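Local coordinates for protein ribonuclease VapC5 (Mycobacterium tuberculosis, PDB 3DBO) that probably acts as the toxic, magnesium-dependent ribonuclease of a type II toxin-antitoxin pair, with limited RNase activity seen for its complex with the antitoxin VapB5, at residues V24-V29 against V129-D134; V48-V53 against A82-L87; R95-L100 against N114-A119. All coordinates share one frame; numbering follows the deposited sequence. Where two conformers were deposited one is given.

Contact 1: V24-V29 against V129-D134; sequences VLDTSV and VITQDD. With NA (sodium ion), chain C.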
loop_
_atom_site.group_PDB
_atom_site.type_symbol
_atom_site.label_atom_id
_atom_site.label_comp_id
_atom_site.label_asym_id
_atom_site.label_seq_id
_atom_site.Cartn_x
_atom_site.Cartn_y
_atom_site.Cartn_z
ATOM N N VAL B 24 0.383 -4.555 6.759
ATOM C CA VAL B 24 0.751 -3.302 6.111
ATOM C C VAL B 24 -0.114 -3.046 4.886
ATOM O O VAL B 24 -0.058 -3.809 3.933
ATOM C CB VAL B 24 2.250 -3.344 5.680
ATOM C CG1 VAL B 24 2.610 -2.058 4.941
ATOM C CG2 VAL B 24 3.137 -3.579 6.885
ATOM N N LEU B 25 -0.927 -1.984 4.923
ATOM C CA LEU B 25 -1.805 -1.617 3.813
ATOM C C LEU B 25 -1.000 -0.998 2.685
ATOM O O LEU B 25 -0.115 -0.181 2.945
ATOM C CB LEU B 25 -2.855 -0.603 4.294
ATOM C CG LEU B 25 -3.585 -1.008 5.577
ATOM C CD1 LEU B 25 -4.333 0.195 6.161
ATOM C CD2 LEU B 25 -4.528 -2.199 5.276
ATOM N N ASP B 26 -1.296 -1.403 1.451
ATOM C CA ASP B 26 -0.720 -0.768 0.273
ATOM C C ASP B 26 -1.638 0.377 -0.145
ATOM O O ASP B 26 -2.621 0.658 0.554
ATOM C CB ASP B 26 -0.513 -1.790 -0.844
ATOM C CG ASP B 26 -1.796 -2.088 -1.623
ATOM O OD1 ASP B 26 -2.897 -1.906 -1.065
ATOM O OD2 ASP B 26 -1.690 -2.466 -2.809
ATOM N N THR B 27 -1.375 1.010 -1.285
ATOM C CA THR B 27 -2.204 2.144 -1.705
ATOM C C THR B 27 -3.605 1.737 -2.180
ATOM O O THR B 27 -4.573 2.455 -1.934
ATOM C CB THR B 27 -1.477 2.985 -2.774
ATOM O OG1 THR B 27 -0.163 3.303 -2.276
ATOM C CG2 THR B 27 -2.222 4.261 -3.045
ATOM N N SER B 28 -3.703 0.579 -2.844
ATOM C CA SER B 28 -4.958 0.117 -3.437
ATOM C C SER B 28 -6.118 -0.060 -2.442
ATOM O O SER B 28 -7.283 0.155 -2.799
ATOM C CB SER B 28 -4.721 -1.178 -4.247
ATOM O OG SER B 28 -4.513 -2.274 -3.382
ATOM N N VAL B 29 -5.817 -0.407 -1.195
ATOM C CA VAL B 29 -6.866 -0.542 -0.164
ATOM C C VAL B 29 -7.580 0.806 0.092
ATOM O O VAL B 29 -8.766 0.831 0.457
ATOM C CB VAL B 29 -6.366 -1.159 1.181
ATOM C CG1 VAL B 29 -5.809 -2.562 0.966
ATOM C CG2 VAL B 29 -5.340 -0.264 1.867
ATOM N N VAL B 129 1.600 -7.923 3.446
ATOM C CA VAL B 129 1.045 -6.825 2.674
ATOM C C VAL B 129 -0.456 -7.078 2.441
ATOM O O VAL B 129 -0.842 -8.156 1.970
ATOM C CB VAL B 129 1.728 -6.694 1.286
ATOM C CG1 VAL B 129 1.033 -5.595 0.474
ATOM C CG2 VAL B 129 3.236 -6.392 1.423
ATOM N N ILE B 130 -1.281 -6.085 2.775
ATOM C CA ILE B 130 -2.726 -6.142 2.551
ATOM C C ILE B 130 -2.995 -5.342 1.296
ATOM O O ILE B 130 -2.693 -4.135 1.249
ATOM C CB ILE B 130 -3.504 -5.588 3.783
ATOM C CG1 ILE B 130 -2.883 -6.090 5.092
ATOM C CG2 ILE B 130 -4.986 -5.951 3.722
ATOM C CD1 ILE B 130 -2.764 -7.603 5.204
ATOM N N THR B 131 -3.550 -5.996 0.273
ATOM C CA THR B 131 -3.752 -5.352 -1.018
ATOM C C THR B 131 -5.119 -5.659 -1.621
ATOM O O THR B 131 -5.658 -6.757 -1.449
ATOM C CB THR B 131 -2.582 -5.650 -2.044
ATOM O OG1 THR B 131 -2.744 -4.867 -3.233
ATOM C CG2 THR B 131 -2.500 -7.122 -2.437
ATOM N N GLN B 132 -5.658 -4.686 -2.336
ATOM C CA GLN B 132 -6.902 -4.884 -3.047
ATOM C C GLN B 132 -6.621 -5.260 -4.498
ATOM O O GLN B 132 -7.495 -5.800 -5.166
ATOM C CB GLN B 132 -7.798 -3.628 -2.950
ATOM C CG GLN B 132 -9.155 -3.829 -3.551
ATOM C CD GLN B 132 -10.039 -2.599 -3.550
ATOM O OE1 GLN B 132 -11.239 -2.723 -3.756
ATOM N NE2 GLN B 132 -9.465 -1.409 -3.317
ATOM N N ASP B 133 -5.408 -4.978 -4.978
ATOM C CA ASP B 133 -5.077 -5.128 -6.399
ATOM C C ASP B 133 -4.167 -6.345 -6.639
ATOM O O ASP B 133 -3.876 -7.068 -5.697
ATOM C CB ASP B 133 -4.460 -3.841 -6.967
ATOM C CG ASP B 133 -5.481 -2.708 -7.124
ATOM O OD1 ASP B 133 -6.641 -2.855 -6.671
ATOM O OD2 ASP B 133 -5.119 -1.653 -7.701
ATOM N N ASP B 134 -3.716 -6.556 -7.876
ATOM C CA ASP B 134 -3.058 -7.823 -8.249
ATOM C C ASP B 134 -1.543 -7.800 -8.472
ATOM O O ASP B 134 -0.993 -8.728 -9.070
ATOM C CB ASP B 134 -3.764 -8.470 -9.465
ATOM C CG ASP B 134 -3.581 -7.686 -10.773
ATOM O OD1 ASP B 134 -2.951 -6.591 -10.787
ATOM O OD2 ASP B 134 -4.088 -8.181 -11.813
HETATM NA NA NA C . 2.100 1.175 1.740
#
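V24-L25 and V129-I130 run side by side as parallel strands, I130 sending its N to V24 O in an almost straight 2.8 Å hydrogen bond and receiving D26 N on its O at 3.1 Å. Branched aliphatic residues suit this buried pairing. V24 and V129 point to one face of the sheet, where both touch A122 of helix 113-124; on the other face L25 CD2 rests 3.8 Å from I130 CB.

Beyond L25, where the first strand ends, the contact turns polar. D26 holds CG between its own backbone N and carbonyl carbon (chi1 81°), which swings the carboxylate over to T131. D26 OD2 accepts the T131 hydroxyl, T131 OG1 standing 2.7 Å away and well above the carboxylate plane. OD1 has two donors. S28 OG donates to D26 OD1 at 2.8 Å on the syn lone pair of that oxygen, and V29 N also donates to it, closing an Asx motif. Serine is apt here because its hydroxyl works both ways: while donating to D26, S28 OG accepts Q132 N at 2.9 Å. Q132, its side chain extended, brings NE2 to S28 O at 2.7 Å; the oxygen lies in the amide plane, but the bond is bent and NE2 stands above the S28 carbonyl plane. The same NE2 also bonds I31 O. T131 OG1 accepts D133 N in an ST turn, and the carboxylate of D133 forms a salt bridge with a basic side chain of another protein chain.

L25 O binds a sodium ion at 2.9 Å together with T51 and T54. An aspartate at the C-terminal end of a central parallel strand, its carboxylate fixed by neighbouring hydroxyls, marks the acidic centre of a PIN-domain nuclease, and D26 is predicted to bind magnesium there with D115.

Contact 2: V48-V53 against A82-L87; sequences VATTVV and ADMETL. With NA (sodium ion), chain C.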
loop_
_atom_site.group_PDB
_atom_site.type_symbol
_atom_site.label_atom_id
_atom_site.label_comp_id
_atom_site.label_asym_id
_atom_site.label_seq_id
_atom_site.Cartn_x
_atom_site.Cartn_y
_atom_site.Cartn_z
ATOM N N VAL B 48 -3.369 -2.438 11.873
ATOM C CA VAL B 48 -2.815 -2.080 10.547
ATOM C C VAL B 48 -1.911 -0.839 10.572
ATOM O O VAL B 48 -2.106 0.070 11.385
ATOM C CB VAL B 48 -3.913 -1.901 9.458
ATOM C CG1 VAL B 48 -4.622 -3.224 9.169
ATOM C CG2 VAL B 48 -4.929 -0.804 9.842
ATOM N N ALA B 49 -0.908 -0.838 9.696
ATOM C CA ALA B 49 -0.077 0.346 9.419
ATOM C C ALA B 49 -0.029 0.529 7.898
ATOM O O ALA B 49 -0.521 -0.317 7.144
ATOM C CB ALA B 49 1.341 0.161 9.980
ATOM N N THR B 50 0.546 1.634 7.423
ATOM C CA THR B 50 0.853 1.704 6.006
ATOM C C THR B 50 2.330 2.116 5.875
ATOM O O THR B 50 3.090 2.041 6.866
ATOM C CB THR B 50 -0.140 2.618 5.246
ATOM O OG1 THR B 50 0.056 2.486 3.836
ATOM C CG2 THR B 50 -0.023 4.112 5.690
ATOM N N THR B 51 2.742 2.515 4.672
ATOM C CA THR B 51 4.129 2.922 4.509
ATOM C C THR B 51 4.198 4.327 3.931
ATOM O O THR B 51 3.194 4.898 3.484
ATOM C CB THR B 51 4.931 1.966 3.561
ATOM O OG1 THR B 51 4.532 2.219 2.207
ATOM C CG2 THR B 51 4.709 0.452 3.902
ATOM N N VAL B 52 5.413 4.861 3.901
ATOM C CA VAL B 52 5.663 6.179 3.323
ATOM C C VAL B 52 5.370 6.218 1.834
ATOM O O VAL B 52 5.088 7.293 1.291
ATOM C CB VAL B 52 7.143 6.622 3.585
ATOM C CG1 VAL B 52 7.307 6.987 5.067
ATOM C CG2 VAL B 52 8.147 5.531 3.162
ATOM N N VAL B 53 5.444 5.060 1.172
ATOM C CA VAL B 53 5.162 5.005 -0.271
ATOM C C VAL B 53 3.691 5.376 -0.499
ATOM O O VAL B 53 3.370 6.116 -1.433
ATOM C CB VAL B 53 5.482 3.609 -0.863
ATOM C CG1 VAL B 53 5.079 3.524 -2.308
ATOM C CG2 VAL B 53 7.018 3.304 -0.665
ATOM N N ALA B 82 -3.605 10.052 8.790
ATOM C CA ALA B 82 -2.914 11.024 9.643
ATOM C C ALA B 82 -2.498 10.466 11.006
ATOM O O ALA B 82 -1.438 10.835 11.519
ATOM C CB ALA B 82 -3.734 12.320 9.789
ATOM N N ASP B 83 -3.308 9.572 11.569
ATOM C CA ASP B 83 -3.061 8.996 12.887
ATOM C C ASP B 83 -2.348 7.650 12.789
ATOM O O ASP B 83 -1.906 7.104 13.815
ATOM C CB ASP B 83 -4.379 8.773 13.645
ATOM C CG ASP B 83 -5.207 10.036 13.797
ATOM O OD1 ASP B 83 -4.701 11.144 13.499
ATOM O OD2 ASP B 83 -6.382 9.907 14.217
ATOM N N MET B 84 -2.271 7.107 11.570
ATOM C CA MET B 84 -1.812 5.738 11.331
ATOM C C MET B 84 -0.291 5.698 11.215
ATOM O O MET B 84 0.305 6.579 10.594
ATOM C CB MET B 84 -2.486 5.201 10.057
ATOM C CG MET B 84 -2.122 3.762 9.653
ATOM S SD MET B 84 -2.776 3.202 8.059
ATOM C CE MET B 84 -4.546 3.422 8.307
ATOM N N GLU B 85 0.339 4.678 11.812
ATOM C CA GLU B 85 1.764 4.420 11.627
ATOM C C GLU B 85 2.075 4.388 10.124
ATOM O O GLU B 85 1.432 3.648 9.357
ATOM C CB GLU B 85 2.148 3.076 12.278
ATOM C CG GLU B 85 3.610 2.675 12.153
ATOM C CD GLU B 85 4.551 3.607 12.894
ATOM O OE1 GLU B 85 4.265 3.926 14.072
ATOM O OE2 GLU B 85 5.574 4.012 12.297
ATOM N N THR B 86 3.027 5.222 9.709
ATOM C CA THR B 86 3.560 5.192 8.351
ATOM C C THR B 86 5.016 4.700 8.419
ATOM O O THR B 86 5.931 5.437 8.834
ATOM C CB THR B 86 3.472 6.569 7.652
ATOM O OG1 THR B 86 4.112 7.548 8.481
ATOM C CG2 THR B 86 1.995 6.983 7.425
ATOM N N LEU B 87 5.232 3.467 7.979
ATOM C CA LEU B 87 6.509 2.791 8.171
ATOM C C LEU B 87 7.493 3.334 7.140
ATOM O O LEU B 87 7.136 3.477 5.980
ATOM C CB LEU B 87 6.345 1.276 7.973
ATOM C CG LEU B 87 5.400 0.570 8.968
ATOM C CD1 LEU B 87 5.189 -0.860 8.510
ATOM C CD2 LEU B 87 5.994 0.631 10.378
HETATM NA NA NA C . 2.100 1.175 1.740
#
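T50 and T51 pair in parallel with T86 and L87, three backbone hydrogen bonds stitching the two segments together: T50 N to E85 O at 2.9 Å, L87 N to T50 O at 2.8 Å, and V52 N to L87 O at 3.0 Å. The end-to-end directions of 48-52 and 84-87 nonetheless diverge by 58°, and the regular pairing is short.

A49 is small enough to let the backbones come close; its CB lies 3.5 Å from E85 O and also meets the E85 side-chain carbons. M84 reaches across with CG anti to the backbone N (chi1 -180°) and then bends at its end, bringing SD to 3.7 Å from T50 CG2, the two side chains at about a right angle. The flexible, polarisable thioether lies against the T50 methyl and over the face of the A49-T50 peptide. On that same face of the sheet T50 and T86 lie side by side and point the same way, their CG2 methyls 3.9 Å apart, while T50 OG1 turns to L25 O for a hydrogen bond. L87 leans its CB and CG against T50 O from the opposite face.

T51 suits the junction of strand and helix: its OG1 binds the sodium ion at 2.7 Å and, as N-cap, weakly accepts V53 N at the start of helix 52-64.

Strand 22-25 lies on the other side of strand 47-51 and shares the ion through L25 O. Helix 113-124 covers the T51 and L87 face with I118 and V121, and V48 pairs antiparallel with a strand of another protein chain, which carries the sheet across the interface.

Contact 3: R95-L100 against N114-A119; sequences RMWARL and NDLWIA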
loop_
_atom_site.group_PDB
_atom_site.type_symbol
_atom_site.label_atom_id
_atom_site.label_comp_id
_atom_site.label_asym_id
_atom_site.label_seq_id
_atom_site.Cartn_x
_atom_site.Cartn_y
_atom_site.Cartn_z
ATOM N N ARG B 95 17.695 -3.537 2.303
ATOM C CA ARG B 95 18.321 -4.842 2.067
ATOM C C ARG B 95 17.329 -5.849 1.502
ATOM O O ARG B 95 17.658 -6.619 0.591
ATOM C CB ARG B 95 18.962 -5.341 3.355
ATOM C CG ARG B 95 20.137 -4.432 3.786
ATOM C CD ARG B 95 20.805 -4.974 5.068
ATOM N NE ARG B 95 21.804 -4.025 5.554
ATOM C CZ ARG B 95 21.662 -3.262 6.639
ATOM N NH1 ARG B 95 20.566 -3.342 7.400
ATOM N NH2 ARG B 95 22.641 -2.427 6.976
ATOM N N MET B 96 16.113 -5.821 2.037
ATOM C CA MET B 96 15.040 -6.681 1.546
ATOM C C MET B 96 14.699 -6.373 0.087
ATOM O O MET B 96 14.501 -7.304 -0.706
ATOM C CB MET B 96 13.787 -6.544 2.440
ATOM C CG MET B 96 12.637 -7.533 2.055
ATOM S SD MET B 96 13.112 -9.286 2.138
ATOM C CE MET B 96 13.083 -9.518 3.914
ATOM N N TRP B 97 14.608 -5.078 -0.263
ATOM C CA TRP B 97 14.280 -4.676 -1.628
ATOM C C TRP B 97 15.266 -5.318 -2.608
ATOM O O TRP B 97 14.845 -5.837 -3.632
ATOM C CB TRP B 97 14.332 -3.155 -1.779
ATOM C CG TRP B 97 13.831 -2.588 -3.091
ATOM C CD1 TRP B 97 12.573 -2.136 -3.358
ATOM C CD2 TRP B 97 14.596 -2.389 -4.280
ATOM N NE1 TRP B 97 12.508 -1.655 -4.649
ATOM C CE2 TRP B 97 13.739 -1.812 -5.238
ATOM C CE3 TRP B 97 15.935 -2.648 -4.629
ATOM C CZ2 TRP B 97 14.174 -1.469 -6.529
ATOM C CZ3 TRP B 97 16.360 -2.314 -5.926
ATOM C CH2 TRP B 97 15.488 -1.730 -6.846
ATOM N N ALA B 98 16.553 -5.298 -2.274
ATOM C CA ALA B 98 17.567 -5.887 -3.152
ATOM C C ALA B 98 17.337 -7.399 -3.364
ATOM O O ALA B 98 17.429 -7.878 -4.491
ATOM C CB ALA B 98 18.996 -5.621 -2.586
ATOM N N ARG B 99 17.089 -8.135 -2.283
ATOM C CA ARG B 99 16.827 -9.579 -2.354
ATOM C C ARG B 99 15.604 -9.859 -3.232
ATOM O O ARG B 99 15.659 -10.700 -4.137
ATOM C CB ARG B 99 16.595 -10.164 -0.946
ATOM C CG ARG B 99 16.433 -11.685 -0.933
ATOM C CD ARG B 99 16.546 -12.303 0.470
ATOM N NE ARG B 99 16.615 -13.763 0.355
ATOM C CZ ARG B 99 17.175 -14.585 1.244
ATOM N NH1 ARG B 99 17.746 -14.106 2.344
ATOM N NH2 ARG B 99 17.179 -15.901 1.016
ATOM N N LEU B 100 14.514 -9.150 -2.956
ATOM C CA LEU B 100 13.268 -9.337 -3.724
ATOM C C LEU B 100 13.438 -8.941 -5.191
ATOM O O LEU B 100 12.945 -9.626 -6.095
ATOM C CB LEU B 100 12.090 -8.601 -3.060
ATOM C CG LEU B 100 11.738 -9.018 -1.625
ATOM C CD1 LEU B 100 10.603 -8.150 -1.084
ATOM C CD2 LEU B 100 11.398 -10.514 -1.534
ATOM N N ASN B 114 7.377 0.938 -6.945
ATOM C CA ASN B 114 6.863 1.460 -5.691
ATOM C C ASN B 114 6.162 0.358 -4.892
ATOM O O ASN B 114 6.264 0.337 -3.680
ATOM C CB ASN B 114 5.948 2.654 -5.907
ATOM C CG ASN B 114 6.699 3.980 -5.887
ATOM O OD1 ASN B 114 7.934 4.017 -5.798
ATOM N ND2 ASN B 114 5.945 5.082 -5.956
ATOM N N ASP B 115 5.501 -0.572 -5.583
ATOM C CA ASP B 115 4.969 -1.766 -4.895
ATOM C C ASP B 115 6.068 -2.647 -4.320
ATOM O O ASP B 115 5.910 -3.198 -3.229
ATOM C CB ASP B 115 4.029 -2.590 -5.797
ATOM C CG ASP B 115 2.615 -1.995 -5.854
ATOM O OD1 ASP B 115 2.297 -1.091 -5.033
ATOM O OD2 ASP B 115 1.822 -2.425 -6.711
ATOM N N LEU B 116 7.206 -2.730 -5.007
ATOM C CA LEU B 116 8.334 -3.512 -4.457
ATOM C C LEU B 116 8.883 -2.897 -3.170
ATOM O O LEU B 116 9.208 -3.624 -2.221
ATOM C CB LEU B 116 9.451 -3.700 -5.494
ATOM C CG LEU B 116 10.532 -4.733 -5.117
ATOM C CD1 LEU B 116 9.940 -6.163 -4.866
ATOM C CD2 LEU B 116 11.583 -4.743 -6.251
ATOM N N TRP B 117 8.975 -1.563 -3.125
ATOM C CA TRP B 117 9.315 -0.854 -1.880
ATOM C C TRP B 117 8.327 -1.161 -0.745
ATOM O O TRP B 117 8.724 -1.414 0.377
ATOM C CB TRP B 117 9.440 0.671 -2.119
ATOM C CG TRP B 117 10.718 1.066 -2.853
ATOM C CD1 TRP B 117 10.835 1.624 -4.095
ATOM C CD2 TRP B 117 12.044 0.946 -2.337
ATOM N NE1 TRP B 117 12.186 1.863 -4.391
ATOM C CE2 TRP B 117 12.937 1.438 -3.326
ATOM C CE3 TRP B 117 12.568 0.446 -1.135
ATOM C CZ2 TRP B 117 14.338 1.449 -3.143
ATOM C CZ3 TRP B 117 13.976 0.453 -0.954
ATOM C CH2 TRP B 117 14.827 0.971 -1.952
ATOM N N ILE B 118 7.036 -1.151 -1.046
ATOM C CA ILE B 118 6.032 -1.530 -0.052
ATOM C C ILE B 118 6.262 -2.952 0.472
ATOM O O ILE B 118 6.324 -3.158 1.691
ATOM C CB ILE B 118 4.608 -1.355 -0.597
ATOM C CG1 ILE B 118 4.323 0.145 -0.802
ATOM C CG2 ILE B 118 3.572 -1.921 0.407
ATOM C CD1 ILE B 118 3.050 0.399 -1.660
ATOM N N ALA B 119 6.413 -3.906 -0.450
ATOM C CA ALA B 119 6.652 -5.305 -0.104
ATOM C C ALA B 119 7.952 -5.451 0.689
ATOM O O ALA B 119 8.002 -6.217 1.655
ATOM C CB ALA B 119 6.703 -6.153 -1.356
#
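W97 reaches from its helix into the gap between L116 and W117, and its path can be traced from CB outward. CG stands anti to the backbone N (chi1 -172°), which, with CB directed at the second helix, brings the indole between L116 and W117. W97 CB already lies 3.7 Å from W117 CZ3, over an off-centre part of the benzene ring, and CG sits over W117 CZ3 and CE3. W97 CD1 makes the closest approach, 3.3 Å from W117 CD2 and over the middle of the W117 indole. W97 NE1 follows, 3.4 Å from W117 CE2. The five-membered ring of W97 thus lies on the six-membered ring of W117, centroids 3.6 Å apart and planes inclined by only 19°, a face-to-face stack.

The opposite face of W97 belongs to L116, whose CD2 makes a CH-pi contact with the five-membered ring and lies 3.6 Å from W97 NE1. CE2 and CZ2, farther along the indole, meet this same methyl. A broad flat indole suits the place because it can offer one face to an aliphatic branch and the other to an aromatic ring.

The pair joins helices 91-107 and 113-124 of the PIN domain, whose short segments cross at 120° with axes 9.1 Å apart. The second helix also carries D115, predicted to bind magnesium and salt-bridged to R112, on a side turned from this interface.

One turn beyond W97, L100 continues the apolar seam. Its CB meets L116 CD1 at 3.7 Å, so the two branches of L116 are divided between W97 and L100. L100 CD1 extends to A119, where CB is 4.4 Å away and the small alanine leaves the leucine methyl room to approach the helix backbone.

Overall arrangement
From the N terminus, strand 22-25 enters the centre of the parallel sheet and waits for its partner near the far end of the chain: contact 1 closes a loop of about a hundred residues when strand 129-131 arrives. Contacts 2 and 3 are both nested inside that loop, one after the other. Contact 2 closes around helices 52-64 and 68-79 and adds strand 86-87 to the edge; contact 3 then closes the short turn between helices 91-107 and 113-124. L25 and T51 bind one sodium ion, linking contacts 1 and 2. I118 packs against D26 and V53, so helix 113-124 ties contact 3 to both sheet contacts.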